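Local atomic coordinates of esterase (Sinorhizobium meliloti 1021, PDB entry 4TX1), a protein that probably hydrolyses ester bonds, as a carbohydrate acetylesterase of the SGNH (GDSL-like) hydrolase family. Residues Val44-Lys47 and Ala53-Ile56; Glu140-Ser145 and Arg220-Leu225; Val16-Asp21 and Arg40-Leu45; Leu23-Asp28 and Ser32-Leu37. One frame throughout, in Å; residues are numbered along the deposited sequence.

Contact 1 (Val44-Lys47 and Ala53-Ile56); sequences VLQK and AHVI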
loop_
_atom_site.group_PDB
_atom_site.type_symbol
_atom_site.label_atom_id
_atom_site.label_comp_id
_atom_site.label_asym_id
_atom_site.label_seq_id
_atom_site.Cartn_x
_atom_site.Cartn_y
_atom_site.Cartn_z
ATOM N N VAL A 44 5.207 16.272 -31.641
ATOM C CA VAL A 44 4.748 16.356 -33.064
ATOM C C VAL A 44 3.280 16.766 -33.158
ATOM O O VAL A 44 2.904 17.700 -33.925
ATOM C CB VAL A 44 5.010 15.075 -33.821
ATOM C CG1 VAL A 44 4.252 15.149 -35.167
ATOM C CG2 VAL A 44 6.530 14.783 -33.849
ATOM N N LEU A 45 2.409 16.120 -32.356
ATOM C CA LEU A 45 1.049 16.589 -32.197
ATOM C C LEU A 45 0.925 18.053 -31.787
ATOM O O LEU A 45 0.055 18.818 -32.331
ATOM C CB LEU A 45 0.301 15.657 -31.220
ATOM C CG LEU A 45 -1.181 15.802 -31.071
ATOM C CD1 LEU A 45 -1.958 15.577 -32.395
ATOM C CD2 LEU A 45 -1.698 14.789 -30.019
ATOM N N GLN A 46 1.708 18.498 -30.791
ATOM C CA GLN A 46 1.587 19.841 -30.290
ATOM C C GLN A 46 1.924 20.828 -31.456
ATOM O O GLN A 46 1.349 21.928 -31.576
ATOM C CB GLN A 46 2.564 20.114 -29.162
ATOM C CG GLN A 46 2.767 21.537 -28.716
ATOM C CD GLN A 46 1.554 22.092 -27.998
ATOM O OE1 GLN A 46 1.446 22.012 -26.729
ATOM N NE2 GLN A 46 0.591 22.604 -28.768
ATOM N N LYS A 47 2.958 20.479 -32.192
ATOM C CA LYS A 47 3.422 21.410 -33.263
ATOM C C LYS A 47 2.345 21.500 -34.313
ATOM O O LYS A 47 2.080 22.614 -34.813
ATOM C CB LYS A 47 4.696 20.907 -33.920
ATOM C CG LYS A 47 5.301 21.886 -34.959
ATOM C CD LYS A 47 6.638 21.323 -35.430
ATOM C CE LYS A 47 7.452 22.259 -36.313
ATOM N NZ LYS A 47 7.860 23.421 -35.483
ATOM N N ALA A 53 -3.848 24.390 -28.719
ATOM C CA ALA A 53 -3.786 23.255 -27.771
ATOM C C ALA A 53 -2.526 23.294 -26.933
ATOM O O ALA A 53 -1.464 23.824 -27.374
ATOM C CB ALA A 53 -3.896 21.912 -28.545
ATOM N N HIS A 54 -2.627 22.751 -25.689
ATOM C CA HIS A 54 -1.474 22.594 -24.835
ATOM C C HIS A 54 -1.397 21.070 -24.584
ATOM O O HIS A 54 -2.362 20.517 -24.053
ATOM C CB HIS A 54 -1.655 23.291 -23.516
ATOM C CG HIS A 54 -0.504 23.115 -22.607
ATOM N ND1 HIS A 54 -0.669 22.720 -21.298
ATOM C CD2 HIS A 54 0.819 23.247 -22.811
ATOM C CE1 HIS A 54 0.520 22.653 -20.726
ATOM N NE2 HIS A 54 1.440 22.919 -21.634
ATOM N N VAL A 55 -0.354 20.433 -25.095
ATOM C CA VAL A 55 -0.179 18.965 -24.993
ATOM C C VAL A 55 0.800 18.611 -23.875
ATOM O O VAL A 55 1.933 19.104 -23.833
ATOM C CB VAL A 55 0.302 18.392 -26.330
ATOM C CG1 VAL A 55 0.396 16.867 -26.317
ATOM C CG2 VAL A 55 -0.642 18.894 -27.379
ATOM N N ILE A 56 0.318 17.746 -22.972
ATOM C CA ILE A 56 1.079 17.258 -21.798
ATOM C C ILE A 56 1.466 15.802 -22.023
ATOM O O ILE A 56 0.597 14.921 -22.228
ATOM C CB ILE A 56 0.216 17.415 -20.523
ATOM C CG1 ILE A 56 -0.193 18.922 -20.422
ATOM C CG2 ILE A 56 0.970 16.869 -19.296
ATOM C CD1 ILE A 56 -1.128 19.262 -19.316
HETATM O O HOH W 1 3.333 21.067 -25.191
#
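Q46 has CG anti to its main-chain N (chi1 168°), and the side chain then bends at chi2 (70°). This brings the carboxamide from helix 41-49 down onto the backbone of strand 53-59. There it works as donor and acceptor at once. V55 N donates to Q46 OE1 over 2.9 Å in a nearly straight bond (170°), while Q46 NE2 donates to A53 O over 2.8 Å. In both bonds the donor stands above the plane of the accepting carbonyl, off its lone pairs. A53 O itself lies almost in the plane of the Q46 amide. Water 1 adds a third link: it donates to Q46 OE1 at 2.6 Å and to V55 O at 2.8 Å. OE1 therefore accepts from both a peptide N-H and a water. Beside this polar clasp, V55 CG2 packs against Q46 CA at 3.8 Å. The V55 side chain also reaches C18 on strand 14-20. H54 starts away from the helix, and its side chain packs on L37 of the second subunit. H54 and I56 bond through their backbones to strand 14-20, so the other edge of strand 53-59 is already paired. The Q46 amide fills the place of a neighbouring strand at A53 and V55. It meets backbone groups that no further strand of this chain satisfies, and the two bonds fix which way round the amide lies.

Contact 2 (Glu140-Ser145 and Arg220-Leu225); sequences EILIVS and RMMLGL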
loop_
_atom_site.group_PDB
_atom_site.type_symbol
_atom_site.label_atom_id
_atom_site.label_comp_id
_atom_site.label_asym_id
_atom_site.label_seq_id
_atom_site.Cartn_x
_atom_site.Cartn_y
_atom_site.Cartn_z
ATOM N N GLU A 140 -13.028 14.287 -23.473
ATOM C CA GLU A 140 -13.076 13.271 -24.488
ATOM C C GLU A 140 -11.910 12.294 -24.253
ATOM O O GLU A 140 -10.917 12.654 -23.630
ATOM C CB GLU A 140 -12.889 13.917 -25.864
ATOM C CG GLU A 140 -14.007 14.881 -26.201
ATOM C CD GLU A 140 -15.313 14.158 -26.430
ATOM O OE1 GLU A 140 -15.306 13.045 -27.036
ATOM O OE2 GLU A 140 -16.365 14.708 -26.003
ATOM N N ILE A 141 -12.070 11.091 -24.745
ATOM C CA ILE A 141 -11.029 10.043 -24.602
ATOM C C ILE A 141 -10.723 9.393 -25.941
ATOM O O ILE A 141 -11.649 8.939 -26.664
ATOM C CB ILE A 141 -11.527 8.984 -23.615
ATOM C CG1 ILE A 141 -11.769 9.590 -22.223
ATOM C CG2 ILE A 141 -10.442 7.912 -23.399
ATOM C CD1 ILE A 141 -12.429 8.611 -21.226
ATOM N N LEU A 142 -9.445 9.319 -26.262
ATOM C CA LEU A 142 -8.932 8.650 -27.452
ATOM C C LEU A 142 -8.098 7.432 -27.034
ATOM O O LEU A 142 -7.025 7.642 -26.393
ATOM C CB LEU A 142 -8.094 9.585 -28.235
ATOM C CG LEU A 142 -7.702 9.352 -29.677
ATOM C CD1 LEU A 142 -6.552 10.137 -30.278
ATOM C CD2 LEU A 142 -8.404 8.209 -30.452
ATOM N N ILE A 143 -8.491 6.266 -27.504
ATOM C CA ILE A 143 -7.792 5.010 -27.266
ATOM C C ILE A 143 -6.903 4.743 -28.487
ATOM O O ILE A 143 -7.392 4.576 -29.595
ATOM C CB ILE A 143 -8.702 3.834 -27.021
ATOM C CG1 ILE A 143 -9.524 4.126 -25.758
ATOM C CG2 ILE A 143 -7.922 2.520 -26.905
ATOM C CD1 ILE A 143 -10.694 3.213 -25.492
ATOM N N VAL A 144 -5.603 4.662 -28.270
ATOM C CA VAL A 144 -4.679 4.363 -29.351
ATOM C C VAL A 144 -4.064 2.981 -29.150
ATOM O O VAL A 144 -3.455 2.639 -28.068
ATOM C CB VAL A 144 -3.613 5.440 -29.478
ATOM C CG1 VAL A 144 -2.712 5.103 -30.673
ATOM C CG2 VAL A 144 -4.177 6.845 -29.562
ATOM N N SER A 145 -4.209 2.091 -30.132
ATOM C CA SER A 145 -3.578 0.790 -30.057
ATOM C C SER A 145 -2.080 1.037 -30.475
ATOM O O SER A 145 -1.795 1.744 -31.483
ATOM C CB SER A 145 -4.237 -0.318 -30.879
ATOM O OG SER A 145 -4.284 0.172 -32.238
ATOM N N ARG A 220 -7.849 16.651 -33.794
ATOM C CA ARG A 220 -8.772 17.706 -34.167
ATOM C C ARG A 220 -10.244 17.296 -34.172
ATOM O O ARG A 220 -11.040 17.925 -33.574
ATOM C CB ARG A 220 -8.398 18.247 -35.549
ATOM C CG ARG A 220 -7.055 18.958 -35.595
ATOM C CD ARG A 220 -6.716 19.557 -36.950
ATOM N NE ARG A 220 -5.409 20.209 -36.950
ATOM C CZ ARG A 220 -5.192 21.444 -36.523
ATOM N NH1 ARG A 220 -6.198 22.173 -36.055
ATOM N NH2 ARG A 220 -3.969 21.957 -36.560
ATOM N N MET A 221 -10.659 16.253 -34.807
ATOM C CA MET A 221 -12.077 16.015 -34.750
ATOM C C MET A 221 -12.613 16.058 -33.309
ATOM O O MET A 221 -13.590 16.668 -33.042
ATOM C CB MET A 221 -12.423 14.735 -35.472
ATOM C CG MET A 221 -13.739 14.127 -35.095
ATOM S SD MET A 221 -14.067 12.706 -36.121
ATOM C CE MET A 221 -12.394 12.204 -36.558
ATOM N N MET A 222 -11.926 15.398 -32.394
ATOM C CA MET A 222 -12.384 15.289 -31.020
ATOM C C MET A 222 -12.294 16.567 -30.253
ATOM O O MET A 222 -13.064 16.740 -29.346
ATOM C CB MET A 222 -11.622 14.199 -30.302
ATOM C CG MET A 222 -11.871 12.892 -30.969
ATOM S SD MET A 222 -11.085 11.544 -30.166
ATOM C CE MET A 222 -12.174 11.325 -28.763
ATOM N N LEU A 223 -11.421 17.481 -30.612
ATOM C CA LEU A 223 -11.308 18.735 -29.906
ATOM C C LEU A 223 -12.222 19.862 -30.543
ATOM O O LEU A 223 -12.246 20.962 -30.001
ATOM C CB LEU A 223 -9.870 19.212 -29.892
ATOM C CG LEU A 223 -8.825 18.468 -29.026
ATOM C CD1 LEU A 223 -7.427 19.065 -29.213
ATOM C CD2 LEU A 223 -9.245 18.539 -27.530
ATOM N N GLY A 224 -12.908 19.545 -31.637
ATOM C CA GLY A 224 -13.526 20.551 -32.569
ATOM C C GLY A 224 -12.515 21.544 -33.131
ATOM O O GLY A 224 -12.827 22.719 -33.307
ATOM N N LEU A 225 -11.318 21.039 -33.442
ATOM C CA LEU A 225 -10.049 21.775 -33.556
ATOM C C LEU A 225 -9.646 22.470 -32.242
ATOM O O LEU A 225 -8.474 22.564 -31.890
ATOM C CB LEU A 225 -10.133 22.769 -34.678
ATOM C CG LEU A 225 -10.030 22.099 -36.035
ATOM C CD1 LEU A 225 -8.574 21.994 -36.368
ATOM C CD2 LEU A 225 -10.798 20.784 -36.078
#
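M222 sits in the last turn of helix 205-223, where R220 O takes two backbone N-H groups: L225 N at 3.1 Å and, weakly, L223 N at 3.0 Å. With G224 N bonded to M221 O and a positive phi at G224, this is a Schellman motif. It ends the helix after L223. No polar bond spans the two segments; the thioether of M222 makes nearly all of the contact. Its chain is bent at chi3 (76°), which lays the methyl along the strand backbone. M222 CE comes to 3.2 Å from I141 O and also touches E140 CB at 4.0 Å. M222 SD rests on L142, 4.1 Å from CG. At the outer margin E140 CG passes 3.8 Å from M222 O. With an alanine at M222, L142 CG and the I141 carbonyl would probably lose the sulfur and methyl beside them, and a gap would open between helix end and strand. Strand 140-145 runs between strands 94-98 and 185-188 of the parallel sheet. L142 continues the same packing along helix 205-223 onto L215, V218 and V219, while I141 points to the other face, against helix 112-127.

Contact 3 (Val16-Asp21 and Arg40-Leu45); sequences VLCYGD and RWPSVL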
loop_
_atom_site.group_PDB
_atom_site.type_symbol
_atom_site.label_atom_id
_atom_site.label_comp_id
_atom_site.label_asym_id
_atom_site.label_seq_id
_atom_site.Cartn_x
_atom_site.Cartn_y
_atom_site.Cartn_z
ATOM N N VAL A 16 -4.548 18.667 -23.690
ATOM C CA VAL A 16 -4.542 17.262 -24.094
ATOM C C VAL A 16 -3.513 16.535 -23.234
ATOM O O VAL A 16 -2.347 16.936 -23.214
ATOM C CB VAL A 16 -4.061 17.069 -25.556
ATOM C CG1 VAL A 16 -4.065 15.623 -25.996
ATOM C CG2 VAL A 16 -4.924 17.913 -26.552
ATOM N N LEU A 17 -3.939 15.474 -22.553
ATOM C CA LEU A 17 -3.006 14.604 -21.811
ATOM C C LEU A 17 -2.724 13.365 -22.610
ATOM O O LEU A 17 -3.656 12.646 -23.044
ATOM C CB LEU A 17 -3.574 14.213 -20.424
ATOM C CG LEU A 17 -2.787 13.153 -19.590
ATOM C CD1 LEU A 17 -1.492 13.761 -19.079
ATOM C CD2 LEU A 17 -3.741 12.689 -18.475
ATOM N N CYS A 18 -1.435 13.066 -22.734
ATOM C CA CYS A 18 -0.954 11.882 -23.435
ATOM C C CYS A 18 -0.358 10.901 -22.422
ATOM O O CYS A 18 0.697 11.169 -21.835
ATOM C CB CYS A 18 0.095 12.181 -24.443
ATOM S SG CYS A 18 -0.465 13.404 -25.704
ATOM N N TYR A 19 -1.100 9.859 -22.161
ATOM C CA TYR A 19 -0.749 8.869 -21.105
ATOM C C TYR A 19 -0.305 7.613 -21.694
ATOM O O TYR A 19 -1.072 6.847 -22.328
ATOM C CB TYR A 19 -1.965 8.659 -20.206
ATOM C CG TYR A 19 -1.701 7.983 -18.848
ATOM C CD1 TYR A 19 -0.969 8.654 -17.862
ATOM C CD2 TYR A 19 -2.160 6.714 -18.566
ATOM C CE1 TYR A 19 -0.787 8.112 -16.594
ATOM C CE2 TYR A 19 -1.887 6.104 -17.310
ATOM C CZ TYR A 19 -1.241 6.839 -16.325
ATOM O OH TYR A 19 -1.021 6.327 -15.066
ATOM N N GLY A 20 0.992 7.298 -21.510
ATOM C CA GLY A 20 1.538 6.119 -22.130
ATOM C C GLY A 20 2.800 5.581 -21.465
ATOM O O GLY A 20 3.042 5.842 -20.275
ATOM N N ASP A 21 3.563 4.810 -22.242
ATOM C CA ASP A 21 4.709 4.041 -21.784
ATOM C C ASP A 21 5.972 4.553 -22.488
ATOM O O ASP A 21 6.049 5.741 -22.807
ATOM C CB ASP A 21 4.450 2.559 -21.883
ATOM C CG ASP A 21 4.178 2.094 -23.330
ATOM O OD1 ASP A 21 4.574 2.852 -24.228
ATOM O OD2 ASP A 21 3.495 1.065 -23.498
ATOM N N ARG A 40 9.327 13.191 -30.245
ATOM C CA ARG A 40 8.352 12.448 -29.440
ATOM C C ARG A 40 6.940 12.726 -29.994
ATOM O O ARG A 40 6.633 13.846 -30.369
ATOM C CB ARG A 40 8.494 12.851 -27.988
ATOM C CG ARG A 40 9.892 12.616 -27.489
ATOM C CD ARG A 40 10.129 13.191 -26.070
ATOM N NE ARG A 40 11.535 13.323 -25.814
ATOM C CZ ARG A 40 12.075 14.075 -24.868
ATOM N NH1 ARG A 40 11.241 14.747 -24.069
ATOM N NH2 ARG A 40 13.365 14.215 -24.775
ATOM N N TRP A 41 6.045 11.750 -29.962
ATOM C CA TRP A 41 4.766 11.923 -30.604
ATOM C C TRP A 41 3.893 12.988 -30.051
ATOM O O TRP A 41 3.282 13.749 -30.770
ATOM C CB TRP A 41 4.063 10.598 -30.819
ATOM C CG TRP A 41 3.400 9.943 -29.594
ATOM C CD1 TRP A 41 3.869 8.863 -28.913
ATOM C CD2 TRP A 41 2.131 10.275 -29.031
ATOM N NE1 TRP A 41 2.960 8.512 -27.900
ATOM C CE2 TRP A 41 1.908 9.376 -27.940
ATOM C CE3 TRP A 41 1.194 11.291 -29.262
ATOM C CZ2 TRP A 41 0.753 9.450 -27.130
ATOM C CZ3 TRP A 41 0.041 11.341 -28.469
ATOM C CH2 TRP A 41 -0.167 10.432 -27.432
ATOM N N PRO A 42 3.909 13.211 -28.699
ATOM C CA PRO A 42 3.125 14.323 -28.224
ATOM C C PRO A 42 3.620 15.719 -28.695
ATOM O O PRO A 42 2.830 16.641 -28.879
ATOM C CB PRO A 42 3.291 14.259 -26.696
ATOM C CG PRO A 42 3.489 12.805 -26.483
ATOM C CD PRO A 42 4.466 12.398 -27.605
ATOM N N SER A 43 4.929 15.857 -28.871
ATOM C CA SER A 43 5.560 17.076 -29.396
ATOM C C SER A 43 5.154 17.330 -30.850
ATOM O O SER A 43 4.817 18.500 -31.185
ATOM C CB SER A 43 7.078 16.956 -29.377
ATOM O OG SER A 43 7.517 16.829 -27.998
ATOM N N VAL A 44 5.207 16.272 -31.641
ATOM C CA VAL A 44 4.748 16.356 -33.064
ATOM C C VAL A 44 3.280 16.766 -33.158
ATOM O O VAL A 44 2.904 17.700 -33.925
ATOM C CB VAL A 44 5.010 15.075 -33.821
ATOM C CG1 VAL A 44 4.252 15.149 -35.167
ATOM C CG2 VAL A 44 6.530 14.783 -33.849
ATOM N N LEU A 45 2.409 16.120 -32.356
ATOM C CA LEU A 45 1.049 16.589 -32.197
ATOM C C LEU A 45 0.925 18.053 -31.787
ATOM O O LEU A 45 0.055 18.818 -32.331
ATOM C CB LEU A 45 0.301 15.657 -31.220
ATOM C CG LEU A 45 -1.181 15.802 -31.071
ATOM C CD1 LEU A 45 -1.958 15.577 -32.395
ATOM C CD2 LEU A 45 -1.698 14.789 -30.019
#
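C18 on strand 14-20 meets W41 and P42 in the first turn of helix 41-49. The helix forms the connection of a beta-alpha-beta crossover, leading from strand 14-20 to its parallel neighbour 53-59 in the alpha/beta SGNH fold. The tight part is centred on one sulfur. C18 SG lies 3.5 Å from both W41 CH2 and W41 CZ3, and C18 CB is equally near CH2. This is a sulfur-aromatic contact, made obliquely to the ring. P42 CB touches C18 SG at 4.0 Å, from a direction roughly square to that of the indole. All three residues are buried. The indole gets there because CG of W41 lies between N and the carbonyl carbon (chi1 76°), which swings the six-membered ring toward the strand. Its polar end is held by T24, whose OG1 bonds W41 NE1. Cut back to an alanine, W41 would probably leave C18 without its aromatic partner and the T24 hydroxyl without the indole N-H. The packing slackens one turn on, where L45 CD2 stays 4.7 Å from C18 SG. R40 and S43, partly exposed, lie well away from the strand. S43 OG turns instead to L37 O. Within the helix turn itself, P42 CD sits 3.3 Å above the plane of the W41 ring, offset toward its rim.

Contact 4 (Leu23-Asp28 and Ser32-Leu37); sequences LTWGYD and SGRHAL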
loop_
_atom_site.group_PDB
_atom_site.type_symbol
_atom_site.label_atom_id
_atom_site.label_comp_id
_atom_site.label_asym_id
_atom_site.label_seq_id
_atom_site.Cartn_x
_atom_site.Cartn_y
_atom_site.Cartn_z
ATOM N N LEU A 23 7.032 4.128 -25.327
ATOM C CA LEU A 23 6.764 4.637 -26.667
ATOM C C LEU A 23 6.391 6.111 -26.661
ATOM O O LEU A 23 6.622 6.758 -27.620
ATOM C CB LEU A 23 5.651 3.859 -27.347
ATOM C CG LEU A 23 6.050 2.563 -27.965
ATOM C CD1 LEU A 23 6.928 1.715 -27.149
ATOM C CD2 LEU A 23 4.883 1.772 -28.464
ATOM N N THR A 24 5.773 6.601 -25.586
ATOM C CA THR A 24 5.412 7.964 -25.405
ATOM C C THR A 24 6.523 8.766 -24.764
ATOM O O THR A 24 6.717 9.921 -25.130
ATOM C CB THR A 24 4.105 8.033 -24.577
ATOM O OG1 THR A 24 3.093 7.336 -25.298
ATOM C CG2 THR A 24 3.621 9.416 -24.293
ATOM N N TRP A 25 7.265 8.134 -23.815
ATOM C CA TRP A 25 8.501 8.729 -23.281
ATOM C C TRP A 25 9.442 9.065 -24.452
ATOM O O TRP A 25 10.057 10.110 -24.466
ATOM C CB TRP A 25 9.185 7.764 -22.329
ATOM C CG TRP A 25 10.391 8.282 -21.616
ATOM C CD1 TRP A 25 10.378 9.164 -20.616
ATOM C CD2 TRP A 25 11.746 7.921 -21.820
ATOM N NE1 TRP A 25 11.637 9.386 -20.145
ATOM C CE2 TRP A 25 12.512 8.640 -20.884
ATOM C CE3 TRP A 25 12.396 7.046 -22.694
ATOM C CZ2 TRP A 25 13.884 8.521 -20.782
ATOM C CZ3 TRP A 25 13.800 6.896 -22.578
ATOM C CH2 TRP A 25 14.512 7.642 -21.636
ATOM N N GLY A 26 9.551 8.128 -25.382
ATOM C CA GLY A 26 10.455 8.296 -26.559
ATOM C C GLY A 26 11.754 7.486 -26.394
ATOM O O GLY A 26 12.845 7.997 -26.424
ATOM N N TYR A 27 11.622 6.178 -26.275
ATOM C CA TYR A 27 12.766 5.284 -26.133
ATOM C C TYR A 27 13.518 4.985 -27.429
ATOM O O TYR A 27 12.980 4.463 -28.345
ATOM C CB TYR A 27 12.388 3.969 -25.418
ATOM C CG TYR A 27 13.582 3.207 -24.926
ATOM C CD1 TYR A 27 14.041 3.370 -23.651
ATOM C CD2 TYR A 27 14.253 2.315 -25.728
ATOM C CE1 TYR A 27 15.164 2.724 -23.208
ATOM C CE2 TYR A 27 15.368 1.651 -25.276
ATOM C CZ TYR A 27 15.821 1.870 -24.018
ATOM O OH TYR A 27 16.908 1.241 -23.520
ATOM N N ASP A 28 14.791 5.323 -27.440
ATOM C CA ASP A 28 15.688 5.121 -28.642
ATOM C C ASP A 28 16.472 3.846 -28.358
ATOM O O ASP A 28 17.442 3.795 -27.556
ATOM C CB ASP A 28 16.660 6.292 -28.744
ATOM C CG ASP A 28 17.801 6.001 -29.719
ATOM O OD1 ASP A 28 17.594 5.164 -30.630
ATOM O OD2 ASP A 28 18.877 6.566 -29.504
ATOM N N SER A 32 20.049 3.494 -26.623
ATOM C CA SER A 32 19.489 3.269 -25.275
ATOM C C SER A 32 19.372 4.590 -24.530
ATOM O O SER A 32 19.913 4.768 -23.380
ATOM C CB SER A 32 20.337 2.280 -24.477
ATOM O OG SER A 32 20.475 1.063 -25.204
ATOM N N GLY A 33 18.771 5.555 -25.204
ATOM C CA GLY A 33 18.512 6.848 -24.599
ATOM C C GLY A 33 17.130 7.321 -24.992
ATOM O O GLY A 33 16.258 6.492 -25.252
ATOM N N ARG A 34 16.912 8.625 -25.003
ATOM C CA ARG A 34 15.603 9.193 -25.243
ATOM C C ARG A 34 15.629 9.944 -26.564
ATOM O O ARG A 34 16.643 10.631 -26.863
ATOM C CB ARG A 34 15.273 10.155 -24.133
ATOM C CG ARG A 34 13.806 10.533 -24.090
ATOM C CD ARG A 34 13.369 11.390 -22.906
ATOM N NE ARG A 34 11.926 11.480 -22.836
ATOM C CZ ARG A 34 11.238 12.271 -22.021
ATOM N NH1 ARG A 34 11.887 12.997 -21.091
ATOM N NH2 ARG A 34 9.918 12.336 -22.122
ATOM N N HIS A 35 14.613 9.796 -27.375
ATOM C CA HIS A 35 14.473 10.617 -28.587
ATOM C C HIS A 35 14.486 12.089 -28.212
ATOM O O HIS A 35 13.965 12.521 -27.142
ATOM C CB HIS A 35 13.160 10.264 -29.390
ATOM C CG HIS A 35 13.112 8.878 -29.907
ATOM N ND1 HIS A 35 14.140 8.315 -30.627
ATOM C CD2 HIS A 35 12.118 7.954 -29.885
ATOM C CE1 HIS A 35 13.822 7.070 -30.945
ATOM N NE2 HIS A 35 12.564 6.851 -30.550
ATOM N N ALA A 36 15.014 12.955 -29.092
ATOM C CA ALA A 36 14.848 14.371 -28.932
ATOM C C ALA A 36 13.428 14.781 -28.766
ATOM O O ALA A 36 12.523 14.153 -29.323
ATOM C CB ALA A 36 15.505 15.099 -30.156
ATOM N N LEU A 37 13.263 15.799 -28.091
ATOM C CA LEU A 37 11.926 16.353 -27.711
ATOM C C LEU A 37 11.088 16.438 -28.932
ATOM O O LEU A 37 9.971 16.017 -28.948
ATOM C CB LEU A 37 12.063 17.727 -27.049
ATOM C CG LEU A 37 10.756 18.432 -26.677
ATOM C CD1 LEU A 37 9.989 17.627 -25.640
ATOM C CD2 LEU A 37 11.030 19.842 -26.173
HETATM O O HOH W 2 7.283 12.094 -23.376
#
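R34 lies flat on W25. The guanidinium and indole planes are 1° apart, with centres 3.7 Å from each other, a stack that is also cation-pi. Nearer the backbone, R34 CG stands over the six-membered ring, 3.7 Å from its centroid. The same arginine grips W25 O side-on with two nitrogens: NE at 2.8 Å in a nearly straight bond (165°), and NH2 at 3.2 Å in a more bent one. W25 O lies in the guanidinium plane, so the bonds fix the rotation of the group as the ring supports its face. Water 2 ties R34 NH2, weakly, to T24 O. The R34 side chain can run along the indole because its CG, CD and NE follow a stretched course.

The backbone sets this up. H35 N bonds G26 O at 2.7 Å, D28 N bonds G33 O at 2.9 Å, and G33 N returns to D28 O at 3.2 Å. Y27 and R34 form the non-hydrogen-bonded pair between them. At G26 the chain turns out of helix 22-25 with positive phi, and a CB there would press on H35 and on the W25 carbonyl oxygen. The H35 ring lies over the D28 backbone, its NE2 bonded to L203 O. W25 NE1 makes a weak bond to A90 O of the second subunit.

S32 and G33 both face D28, a G1 beta bulge closing a short antiparallel hairpin. Y27 of this hairpin stacks on H202, which belongs to a probable Ser-His-Asp triad of the SGNH type.

In the fold
Contact 3 is the buried core of the set, all sulfur, ring and carbon packing. Contacts 1, 2 and 4 are only partly buried. Contacts 1 and 3 share helix 41-49 and the neighbouring strands 53-59 and 14-20, and they meet where V55 CG1 packs on C18 SG. Contact 1, at an outermost strand, is polar; contact 2, on an inner strand of the same sheet, is apolar. It touches contact 3 through L223 and V16. Contact 4 lies off the sheet, nested in the loop that contact 3 closes, and is rich in hydrogen bonds. R40 NE to H35 O ties these two. Contacts 1 and 4 also border the second subunit.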